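Local coordinates for protein 2,5-dihydroxypyridine 5,6-dioxygenase (Pseudomonas putida KT2440, PDB 7CN3) that catalyses the iron(II)-dependent, dioxygen-consuming ring cleavage of 2,5-dihydroxypyridine to N-formylmaleamate, a step of aerobic nicotinate degradation, at residues K253-P258 with K314-L319; I263-W268 with L300-P305. One frame throughout, in Å; residues are numbered along the deposited sequence.

Interaction 1 of 2, residues K253-P258 with K314-L319; sequences KYFNDP and KTPCHL. With FE2 (Fe (II) ion), chain L.
Phe255 lays one face of its ring against the side chain of Cys317, and the two are the most closely aligned residues of these segments, with CA atoms 6.8 Å apart. The bond to CB points toward 314-319, and from there CG stands anti to the carbonyl carbon of Phe255, beside the backbone N (chi1 -68°), with one ring face against Cys317. CG and CD2 meet the Cys317 methylene first, the closest pair being Phe255 CD2 and Cys317 CB at 3.4 Å. That CB lies 3.6 Å from the ring centroid and 17° off the normal, a CH-pi contact over the face. Farther out, CE2 and CD2 both reach the sulfur: Cys317 SG is 4.2 Å from the centroid but 38° off the normal, an oblique sulfur-aromatic contact. Pro316 CG comes in obliquely, 4.2 Å from Phe255 CD1. The opposite face of the ring is covered by Tyr254 CD2, so the phenyl is held between its own helix end and the incoming loop. With an alanine here, Cys317 CB and SG would probably lose the aromatic face they rest on, opening a gap between helix end and loop.

The polar link lies two residues on. Asp257 extends OD2 to accept a hydrogen bond from Thr315 OG1; the modelled 2.4 Å between these two oxygens is so short that the exact length is doubtful, while OD1 is engaged by the backbone N of Glu259. Asn256, with positive phi, marks the exit from helix 243-254. The contact thus joins the C-terminal end of that helix, where Tyr251 meets the Phe255 ring edge-to-face, to the loop leading into strand 319-323.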
loop_
_atom_site.group_PDB
_atom_site.type_symbol
_atom_site.label_atom_id
_atom_site.label_comp_id
_atom_site.label_asym_id
_atom_site.label_seq_id
_atom_site.Cartn_x
_atom_site.Cartn_y
_atom_site.Cartn_z
ATOM N N LYS C 253 13.681 34.280 19.200
ATOM C CA LYS C 253 15.121 34.528 19.203
ATOM C C LYS C 253 15.910 33.358 18.609
ATOM O O LYS C 253 17.029 33.562 18.143
ATOM C CB LYS C 253 15.612 34.827 20.626
ATOM C CG LYS C 253 15.684 33.593 21.516
ATOM C CD LYS C 253 16.703 33.731 22.646
ATOM C CE LYS C 253 16.209 32.996 23.899
ATOM N NZ LYS C 253 17.306 32.519 24.781
ATOM N N TYR C 254 15.327 32.151 18.589
ATOM C CA TYR C 254 16.012 30.971 18.066
ATOM C C TYR C 254 16.485 31.190 16.636
ATOM O O TYR C 254 17.577 30.749 16.260
ATOM C CB TYR C 254 15.071 29.771 18.146
ATOM C CG TYR C 254 15.389 28.555 17.277
ATOM C CD1 TYR C 254 16.399 27.658 17.620
ATOM C CD2 TYR C 254 14.620 28.271 16.155
ATOM C CE1 TYR C 254 16.655 26.520 16.844
ATOM C CE2 TYR C 254 14.861 27.156 15.381
ATOM C CZ TYR C 254 15.878 26.271 15.723
ATOM O OH TYR C 254 16.103 25.155 14.925
ATOM N N PHE C 255 15.684 31.892 15.836
ATOM C CA PHE C 255 15.979 32.136 14.433
ATOM C C PHE C 255 17.116 33.126 14.225
ATOM O O PHE C 255 17.635 33.202 13.108
ATOM C CB PHE C 255 14.704 32.608 13.730
ATOM C CG PHE C 255 13.656 31.534 13.640
ATOM C CD1 PHE C 255 13.674 30.621 12.600
ATOM C CD2 PHE C 255 12.693 31.398 14.631
ATOM C CE1 PHE C 255 12.732 29.603 12.535
ATOM C CE2 PHE C 255 11.740 30.396 14.565
ATOM C CZ PHE C 255 11.761 29.492 13.515
ATOM N N ASN C 256 17.513 33.864 15.263
ATOM C CA ASN C 256 18.672 34.751 15.213
ATOM C C ASN C 256 18.590 35.707 14.019
ATOM O O ASN C 256 19.500 35.799 13.191
ATOM C CB ASN C 256 19.960 33.926 15.182
ATOM C CG ASN C 256 21.196 34.775 15.267
ATOM O OD1 ASN C 256 21.372 35.536 16.225
ATOM N ND2 ASN C 256 22.067 34.666 14.251
ATOM N N ASP C 257 17.468 36.428 13.933
ATOM C CA ASP C 257 17.168 37.299 12.801
ATOM C C ASP C 257 16.225 38.404 13.268
ATOM O O ASP C 257 15.059 38.124 13.576
ATOM C CB ASP C 257 16.552 36.470 11.666
ATOM C CG ASP C 257 16.262 37.290 10.419
ATOM O OD1 ASP C 257 16.523 38.508 10.418
ATOM O OD2 ASP C 257 15.753 36.702 9.439
ATOM N N PRO C 258 16.683 39.660 13.342
ATOM C CA PRO C 258 15.824 40.725 13.905
ATOM C C PRO C 258 14.524 40.929 13.147
ATOM O O PRO C 258 13.580 41.502 13.702
ATOM C CB PRO C 258 16.711 41.978 13.839
ATOM C CG PRO C 258 18.129 41.452 13.755
ATOM C CD PRO C 258 18.035 40.147 13.002
ATOM N N LYS C 314 12.500 38.835 4.287
ATOM C CA LYS C 314 12.408 37.472 3.783
ATOM C C LYS C 314 12.502 36.412 4.886
ATOM O O LYS C 314 12.565 35.221 4.574
ATOM C CB LYS C 314 13.513 37.237 2.749
ATOM C CG LYS C 314 14.923 37.360 3.337
ATOM C CD LYS C 314 16.013 37.380 2.258
ATOM C CE LYS C 314 17.144 36.397 2.586
ATOM N NZ LYS C 314 16.787 34.981 2.243
ATOM N N THR C 315 12.490 36.819 6.158
ATOM C CA THR C 315 12.802 35.936 7.282
ATOM C C THR C 315 11.854 34.735 7.353
ATOM O O THR C 315 10.686 34.823 6.968
ATOM C CB THR C 315 12.743 36.729 8.589
ATOM O OG1 THR C 315 13.456 36.028 9.621
ATOM C CG2 THR C 315 11.293 36.980 9.008
ATOM N N PRO C 316 12.343 33.580 7.833
ATOM C CA PRO C 316 11.498 32.380 7.851
ATOM C C PRO C 316 10.511 32.306 9.003
ATOM O O PRO C 316 9.460 31.677 8.862
ATOM C CB PRO C 316 12.522 31.238 7.937
ATOM C CG PRO C 316 13.710 31.853 8.556
ATOM C CD PRO C 316 13.758 33.260 8.086
ATOM N N CYS C 317 10.827 32.901 10.150
ATOM C CA CYS C 317 9.966 32.746 11.319
ATOM C C CYS C 317 8.667 33.501 11.128
ATOM O O CYS C 317 8.664 34.722 10.974
ATOM C CB CYS C 317 10.647 33.238 12.589
ATOM S SG CYS C 317 9.507 33.235 14.008
ATOM N N HIS C 318 7.562 32.789 11.214
ATOM C CA HIS C 318 6.293 33.380 10.857
ATOM C C HIS C 318 5.180 32.934 11.804
ATOM O O HIS C 318 4.950 31.730 11.963
ATOM C CB HIS C 318 5.958 32.983 9.436
ATOM C CG HIS C 318 4.612 33.430 9.050
ATOM N ND1 HIS C 318 3.533 32.579 8.983
ATOM C CD2 HIS C 318 4.142 34.672 8.833
ATOM C CE1 HIS C 318 2.462 33.279 8.674
ATOM N NE2 HIS C 318 2.810 34.550 8.581
ATOM N N LEU C 319 4.471 33.901 12.407
ATOM C CA LEU C 319 3.412 33.622 13.373
ATOM C C LEU C 319 2.100 34.274 12.947
ATOM O O LEU C 319 2.095 35.416 12.468
ATOM C CB LEU C 319 3.779 34.115 14.783
ATOM C CG LEU C 319 5.145 33.738 15.375
ATOM C CD1 LEU C 319 5.387 34.473 16.687
ATOM C CD2 LEU C 319 5.283 32.224 15.539
HETATM FE FE FE2 L . 0.738 35.528 8.589
HETATM O O HOH W 1 2.491 36.102 7.206
HETATM O O HOH W 2 -0.799 34.046 7.895
#

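Interaction 2 of 2, residues I263-W268 with L300-P305; sequences ISHIGW and LFSTGP. With FE2 (Fe (II) ion), chain L.
His265 and Ser302, on neighbouring antiparallel strands, both bind the same iron(II) ion, through His265 NE2 at 2.3 Å and Ser302 OG at 2.2 Å. Waters 1 and 2 are further ligands, and His318 and Asp320 complete the sphere. His265 and Ser302 also touch directly: Ser302 CB sits over one face of the imidazole, 3.6 Å from its centroid and 19° off the normal, a CH-pi contact. Ser302 OG, anti to the backbone N (chi1 176°), points to the metal and has Leu319 as its other partner.

In the second shell, water 3 lies in the plane of the imidazole. It accepts from His265 ND1 at 2.6 Å and donates to Leu300 O, which limits rotation of the ring about its bond to CB. Leu300 CD2 meets the ring edge, 4.0 Å from His265 CE1.

Backbone bonds set the spacing. Gly267 and Leu300 form a hydrogen-bonded pair, Leu300 N to Gly267 O being nearly straight at 169°. At the other end Ser264 N donates to Ser302 O over 2.7 Å, approaching from above the carbonyl plane. Between them, Ile266 CG2 packs on Phe301 CB, with the side chains crossing at about a right angle. Strands 194-197 and 319-323 flank the pair.

ND1 is the hydrogen-bond donor to water 3, and NE2 is the nitrogen bound to the iron, so the two ring nitrogens have separate partners. A serine oxygen bound to iron(II) would probably be polarised by the metal.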
loop_
_atom_site.group_PDB
_atom_site.type_symbol
_atom_site.label_atom_id
_atom_site.label_comp_id
_atom_site.label_asym_id
_atom_site.label_seq_id
_atom_site.Cartn_x
_atom_site.Cartn_y
_atom_site.Cartn_z
ATOM N N ILE C 263 5.935 43.456 12.108
ATOM C CA ILE C 263 4.522 43.133 11.941
ATOM C C ILE C 263 4.235 42.909 10.464
ATOM O O ILE C 263 4.665 43.693 9.612
ATOM C CB ILE C 263 3.634 44.242 12.514
ATOM C CG1 ILE C 263 3.839 44.317 14.024
ATOM C CG2 ILE C 263 2.167 43.983 12.149
ATOM C CD1 ILE C 263 3.349 43.110 14.758
ATOM N N SER C 264 3.533 41.825 10.147
ATOM C CA SER C 264 3.214 41.607 8.743
ATOM C C SER C 264 1.714 41.858 8.515
ATOM O O SER C 264 1.252 42.978 8.752
ATOM C CB SER C 264 3.693 40.222 8.292
ATOM O OG SER C 264 2.810 39.190 8.644
ATOM N N HIS C 265 0.935 40.880 8.064
ATOM C CA HIS C 265 -0.425 41.208 7.640
ATOM C C HIS C 265 -1.380 41.342 8.830
ATOM O O HIS C 265 -1.207 40.706 9.870
ATOM C CB HIS C 265 -0.944 40.187 6.626
ATOM C CG HIS C 265 -1.158 38.820 7.184
ATOM N ND1 HIS C 265 -2.292 38.478 7.889
ATOM C CD2 HIS C 265 -0.400 37.697 7.119
ATOM C CE1 HIS C 265 -2.213 37.210 8.259
ATOM N NE2 HIS C 265 -1.088 36.709 7.784
ATOM N N ILE C 266 -2.394 42.200 8.657
ATOM C CA ILE C 266 -3.388 42.543 9.676
ATOM C C ILE C 266 -4.764 42.562 9.011
ATOM O O ILE C 266 -4.897 43.004 7.868
ATOM C CB ILE C 266 -3.083 43.915 10.313
ATOM C CG1 ILE C 266 -2.894 44.963 9.205
ATOM C CG2 ILE C 266 -1.846 43.869 11.221
ATOM C CD1 ILE C 266 -2.726 46.386 9.713
ATOM N N GLY C 267 -5.787 42.089 9.711
ATOM C CA GLY C 267 -7.112 42.024 9.114
ATOM C C GLY C 267 -8.103 41.384 10.063
ATOM O O GLY C 267 -7.832 41.229 11.258
ATOM N N TRP C 268 -9.266 40.993 9.535
ATOM C CA TRP C 268 -10.269 40.414 10.426
ATOM C C TRP C 268 -10.998 39.258 9.750
ATOM O O TRP C 268 -10.969 39.100 8.522
ATOM C CB TRP C 268 -11.274 41.484 10.932
ATOM C CG TRP C 268 -12.165 42.108 9.915
ATOM C CD1 TRP C 268 -13.467 41.787 9.666
ATOM C CD2 TRP C 268 -11.851 43.212 9.047
ATOM N NE1 TRP C 268 -13.981 42.606 8.677
ATOM C CE2 TRP C 268 -13.013 43.488 8.282
ATOM C CE3 TRP C 268 -10.700 43.978 8.827
ATOM C CZ2 TRP C 268 -13.053 44.502 7.304
ATOM C CZ3 TRP C 268 -10.740 44.974 7.856
ATOM C CH2 TRP C 268 -11.908 45.232 7.110
ATOM N N LEU C 300 -6.796 39.363 13.261
ATOM C CA LEU C 300 -5.640 38.530 12.939
ATOM C C LEU C 300 -4.473 39.433 12.560
ATOM O O LEU C 300 -4.553 40.190 11.583
ATOM C CB LEU C 300 -5.970 37.563 11.794
ATOM C CG LEU C 300 -4.919 36.570 11.290
ATOM C CD1 LEU C 300 -4.487 35.646 12.449
ATOM C CD2 LEU C 300 -5.449 35.754 10.068
ATOM N N PHE C 301 -3.399 39.370 13.329
ATOM C CA PHE C 301 -2.143 39.957 12.872
ATOM C C PHE C 301 -1.079 38.868 12.801
ATOM O O PHE C 301 -1.274 37.730 13.241
ATOM C CB PHE C 301 -1.671 41.100 13.767
ATOM C CG PHE C 301 -1.273 40.670 15.135
ATOM C CD1 PHE C 301 -2.230 40.328 16.072
ATOM C CD2 PHE C 301 0.062 40.605 15.482
ATOM C CE1 PHE C 301 -1.857 39.935 17.343
ATOM C CE2 PHE C 301 0.446 40.217 16.743
ATOM C CZ PHE C 301 -0.513 39.879 17.675
ATOM N N SER C 302 0.062 39.241 12.241
ATOM C CA SER C 302 1.055 38.260 11.871
ATOM C C SER C 302 2.417 38.910 12.004
ATOM O O SER C 302 2.536 40.136 12.011
ATOM C CB SER C 302 0.798 37.750 10.436
ATOM O OG SER C 302 1.817 36.853 10.033
ATOM N N THR C 303 3.449 38.075 12.091
ATOM C CA THR C 303 4.814 38.551 12.256
ATOM C C THR C 303 5.731 37.966 11.185
ATOM O O THR C 303 5.485 36.890 10.643
ATOM C CB THR C 303 5.361 38.158 13.617
ATOM O OG1 THR C 303 5.304 36.733 13.705
ATOM C CG2 THR C 303 4.527 38.771 14.735
ATOM N N GLY C 304 6.828 38.670 10.920
ATOM C CA GLY C 304 7.884 38.119 10.115
ATOM C C GLY C 304 7.919 38.641 8.692
ATOM O O GLY C 304 8.140 39.834 8.444
ATOM N N PRO C 305 7.704 37.745 7.726
ATOM C CA PRO C 305 7.965 38.088 6.321
ATOM C C PRO C 305 6.856 38.912 5.687
ATOM O O PRO C 305 5.668 38.728 5.953
ATOM C CB PRO C 305 8.076 36.716 5.645
ATOM C CG PRO C 305 7.160 35.842 6.467
ATOM C CD PRO C 305 7.346 36.324 7.891
HETATM FE FE FE2 L . 0.738 35.528 8.589
HETATM O O HOH W 3 -4.521 39.213 8.996
HETATM O O HOH W 1 2.491 36.102 7.206
HETATM O O HOH W 2 -0.799 34.046 7.895
#

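Interactions 1 and 2, with centres 14 Å apart, meet at the iron(II) ion: His318, next to last in 314-319, supplies one ligand, 2.3 Å from His318 NE2 to the iron, beside the two from interaction 2. Waters 1 and 2 are common to both. Helix 243-254 and strand 263-269 follow each other in the chain, and the contacts are bonded in space, since Leu319 O lies 2.8 Å from Ser302 OG and 3.0 Å from Thr303 N, both probable hydrogen bonds. The bound 5-oxidanyl-1H-pyridin-2-one touches His318. The side chain of His265 is about 4 Å from this ligand, that of Cys317 about 12 Å. Interaction 1 is therefore peripheral packing next to a ligand-bearing loop, and interaction 2 part of the metal site.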